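PDB 4I3B: bilirubin-inducible fluorescent protein UnaG from Anguilla japonica, which binds unconjugated bilirubin with high affinity inside its beta-barrel and, when excited in that bound state, emits green fluorescence. Local coordinates for residues A26-E29 with L30-G34. Numbering follows the deposited sequence.
Sequences APKE and LSDGG. With BLR (3-[5-[(Z)-(4-ethenyl-3-methyl-5-oxidanylidene-pyrrol-2-ylidene)methyl]-2-[[5-[(Z)-(3-ethenyl-4-methyl-5-oxidanylidene-pyrrol-2-ylidene)methyl]-3-(3-hydroxy-3-oxopropyl)-4-methyl-1H-pyrrol-2-yl]methyl]-4-methyl-1H-pyrrol-3-yl]propanoic acid), chain G.
Ser31, Asp32 and Gly33 donate their backbone N-H groups to the carbonyls of Pro27, Lys28 and Glu29, the i to i+4 pattern that opens helix 28-36, with Ser31 N 2.9 Å from Pro27 O. Proline is probably tolerated at the N-cap, where an N-H would have no acceptor inside the helix. Pro27 CG lies 3.7 Å from Leu30 CD1, the two side chains meeting at a slant. On the exposed face Lys28 and Asp32, opposite charges one turn apart, form a salt bridge: the lysine chain runs extended and bends only at its last torsion (chi4 48°), bringing Lys28 NZ to 2.9 Å from Asp32 OD2, on the syn lone pair of that oxygen. Helix 28-36 is the second of the two helices of the fatty-acid-binding-protein fold, which lie by the mouth of the barrel, and its buried side faces bilirubin. There Leu30 CD2 approaches the pigment methyl CMC at 4.0 Å; cut back to an alanine, Leu30 would probably leave a gap between the Pro27 ring and this methyl. Ala26 CB, just before the helix, is 4.0 Å from the vinyl carbon CBC. Gly33, close to the bilirubin-binding Thr61, has only hydrogen where a CB would crowd Glu29 O.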
ATOM      1  N   ALA A  26       9.473   4.691  10.381  1.00 13.54           N
ATOM      2  CA  ALA A  26       8.352   4.795  11.304  1.00 13.60           C
ATOM      3  C   ALA A  26       8.893   4.625  12.712  1.00 14.50           C
ATOM      4  O   ALA A  26       9.789   3.805  12.946  1.00 13.53           O
ATOM      5  CB  ALA A  26       7.320   3.708  11.016  1.00 14.17           C
ATOM      6  N   PRO A  27       8.322   5.367  13.665  1.00 17.05           N
ATOM      7  CA  PRO A  27       8.627   5.131  15.076  1.00 17.42           C
ATOM      8  C   PRO A  27       8.233   3.719  15.531  1.00 16.51           C
ATOM      9  O   PRO A  27       7.339   3.091  14.951  1.00 14.96           O
ATOM     10  CB  PRO A  27       7.795   6.194  15.800  1.00 21.53           C
ATOM     11  CG  PRO A  27       6.751   6.617  14.840  1.00 22.56           C
ATOM     12  CD  PRO A  27       7.315   6.423  13.469  1.00 19.85           C
ATOM     13  N   LYS A  28       8.909   3.217  16.552  1.00 18.87           N
ATOM     14  CA  LYS A  28       8.660   1.848  17.018  1.00 18.80           C
ATOM     15  C   LYS A  28       7.200   1.550  17.366  1.00 16.40           C
ATOM     16  O   LYS A  28       6.703   0.466  17.042  1.00 17.62           O
ATOM     17  CB  LYS A  28       9.552   1.505  18.211  1.00 21.99           C
ATOM     18  CG  LYS A  28       9.419   0.029  18.609  1.00 26.76           C
ATOM     19  CD  LYS A  28      10.402  -0.403  19.673  1.00 30.10           C
ATOM     20  CE  LYS A  28      10.212  -1.885  20.028  1.00 31.84           C
ATOM     21  NZ  LYS A  28      10.123  -2.760  18.822  1.00 33.48           N
ATOM     22  N   GLU A  29       6.524   2.491  18.023  0.81 19.97           N
ATOM     23  CA  GLU A  29       5.109   2.326  18.349  0.81 20.21           C
ATOM     24  C   GLU A  29       4.297   2.024  17.099  0.81 17.58           C
ATOM     25  O   GLU A  29       3.446   1.143  17.110  0.81 18.44           O
ATOM     26  CB  GLU A  29       4.569   3.605  19.027  0.81 23.23           C
ATOM     27  CG  GLU A  29       3.034   3.784  18.988  0.81 28.69           C
ATOM     28  CD  GLU A  29       2.598   5.233  19.201  0.81 32.85           C
ATOM     29  OE1 GLU A  29       1.443   5.575  18.838  0.81 32.82           O
ATOM     30  OE2 GLU A  29       3.402   6.029  19.750  0.81 34.03           O
ATOM     31  N   LEU A  30       4.525   2.803  16.049  1.00 14.98           N
ATOM     32  CA  LEU A  30       3.781   2.655  14.794  1.00 14.92           C
ATOM     33  C   LEU A  30       4.246   1.477  13.958  1.00 13.80           C
ATOM     34  O   LEU A  30       3.459   0.893  13.211  1.00 15.25           O
ATOM     35  CB  LEU A  30       3.876   3.955  13.965  1.00 16.70           C
ATOM     36  CG  LEU A  30       3.150   5.136  14.615  1.00 16.27           C
ATOM     37  CD1 LEU A  30       3.248   6.319  13.685  1.00 19.86           C
ATOM     38  CD2 LEU A  30       1.709   4.795  14.963  1.00 15.93           C
ATOM     39  N   SER A  31       5.516   1.095  14.041  1.00 11.50           N
ATOM     40  CA  SER A  31       5.936  -0.048  13.246  0.64 11.06           C
ATOM     41  C   SER A  31       5.377  -1.303  13.898  1.00  9.19           C
ATOM     42  O   SER A  31       4.859  -2.169  13.194  1.00 10.88           O
ATOM     43  CB  SER A  31       7.451  -0.118  13.047  0.64 11.86           C
ATOM     44  OG  SER A  31       8.189  -0.133  14.260  0.64 12.96           O
ATOM     45  N   ASP A  32       5.454  -1.389  15.227  1.00 10.52           N
ATOM     46  CA  ASP A  32       4.878  -2.548  15.907  1.00 13.16           C
ATOM     47  C   ASP A  32       3.341  -2.546  15.780  1.00 11.68           C
ATOM     48  O   ASP A  32       2.711  -3.594  15.563  1.00 12.25           O
ATOM     49  CB  ASP A  32       5.255  -2.571  17.385  1.00 13.53           C
ATOM     50  CG  ASP A  32       6.720  -2.902  17.614  1.00 20.35           C
ATOM     51  OD1 ASP A  32       7.400  -3.375  16.675  1.00 21.95           O
ATOM     52  OD2 ASP A  32       7.190  -2.689  18.742  1.00 23.20           O
ATOM     53  N   GLY A  33       2.731  -1.374  15.905  1.00 13.86           N
ATOM     54  CA  GLY A  33       1.294  -1.261  15.704  1.00 12.60           C
ATOM     55  C   GLY A  33       0.906  -1.662  14.289  1.00 12.60           C
ATOM     56  O   GLY A  33      -0.004  -2.469  14.078  1.00 12.80           O
ATOM     57  N   GLY A  34       1.601  -1.099  13.307  1.00 11.19           N
ATOM     58  CA  GLY A  34       1.330  -1.429  11.913  1.00 11.45           C
ATOM     59  C   GLY A  34       1.447  -2.917  11.633  1.00 10.02           C
ATOM     60  O   GLY A  34       0.633  -3.511  10.915  1.00 10.50           O
TER
HETATM   61  CHA BLR G 201      -2.205  -0.104   3.685  1.00  9.07           C
HETATM   62  NA  BLR G 201      -2.471   0.504   1.245  1.00  9.01           N
HETATM   63  C1A BLR G 201      -2.393   0.884   2.548  1.00  8.94           C
HETATM   64  C2A BLR G 201      -2.390   2.268   2.617  1.00  8.73           C
HETATM   65  C3A BLR G 201      -2.453   2.727   1.301  1.00  8.64           C
HETATM   66  C4A BLR G 201      -2.508   1.615   0.470  1.00  9.52           C
HETATM   67  CMA BLR G 201      -2.482   4.158   0.854  1.00 10.59           C
HETATM   68  CAA BLR G 201      -2.347   3.090   3.867  1.00 10.02           C
HETATM   69  CBA BLR G 201      -1.011   3.660   4.137  1.00 10.91           C
HETATM   70  CGA BLR G 201      -0.964   4.508   5.357  1.00 11.26           C
HETATM   71  O1A BLR G 201      -1.783   4.339   6.307  1.00 11.02           O
HETATM   72  O2A BLR G 201      -0.078   5.437   5.370  1.00 12.11           O
HETATM   73  CHB BLR G 201      -2.602   1.679  -0.998  1.00  9.98           C
HETATM   74  NB  BLR G 201      -3.334  -0.610  -1.505  1.00 10.08           N
HETATM   75  C1B BLR G 201      -2.981   0.704  -1.885  1.00 10.26           C
HETATM   76  C2B BLR G 201      -3.058   0.798  -3.287  1.00  8.31           C
HETATM   77  C3B BLR G 201      -3.447  -0.309  -3.809  1.00  9.89           C
HETATM   78  C4B BLR G 201      -3.659  -1.394  -2.765  1.00 10.56           C
HETATM   79  CMB BLR G 201      -2.735   2.076  -4.036  1.00 10.51           C
HETATM   80  OB  BLR G 201      -3.997  -2.525  -2.792  1.00 10.48           O
HETATM   81  CAB BLR G 201      -3.673  -0.607  -5.245  1.00 11.29           C
HETATM   82  CBB BLR G 201      -4.077  -1.820  -5.729  1.00 11.78           C
HETATM   83  NC  BLR G 201      -0.584   1.186   8.543  1.00 11.07           N
HETATM   84  C1C BLR G 201      -0.829   1.641   9.991  1.00 12.05           C
HETATM   85  C2C BLR G 201       0.459   2.329  10.286  1.00 11.26           C
HETATM   86  C3C BLR G 201       1.259   2.310   9.276  1.00  9.08           C
HETATM   87  C4C BLR G 201       0.726   1.659   8.178  1.00 10.58           C
HETATM   88  CMC BLR G 201       0.662   2.974  11.615  1.00 12.81           C
HETATM   89  OC  BLR G 201      -1.808   1.420  10.647  1.00 14.02           O
HETATM   90  CAC BLR G 201       2.591   2.937   9.204  1.00 10.60           C
HETATM   91  CBC BLR G 201       3.455   2.958  10.248  1.00 11.63           C
HETATM   92  CHD BLR G 201       1.275   1.454   6.954  1.00  9.10           C
HETATM   93  ND  BLR G 201      -0.694   0.619   5.548  1.00  9.01           N
HETATM   94  C1D BLR G 201       0.600   0.920   5.761  1.00  9.53           C
HETATM   95  C2D BLR G 201       1.319   0.627   4.503  1.00  7.22           C
HETATM   96  C3D BLR G 201       0.413   0.151   3.590  1.00  8.66           C
HETATM   97  C4D BLR G 201      -0.922   0.153   4.213  1.00  8.40           C
HETATM   98  CMD BLR G 201       2.791   0.817   4.351  1.00  9.62           C
HETATM   99  CAD BLR G 201       0.735  -0.239   2.173  1.00  8.55           C
HETATM  100  CBD BLR G 201       0.859  -1.745   2.052  1.00  9.06           C
HETATM  101  CGD BLR G 201      -0.476  -2.378   1.891  1.00  9.44           C
HETATM  102  O1D BLR G 201      -0.846  -3.226   2.722  1.00  9.49           O
HETATM  103  O2D BLR G 201      -1.216  -2.107   0.916  1.00  9.44           O
HETATM  104  O   HOH W   1      10.417   1.436  14.077  0.54 14.57           O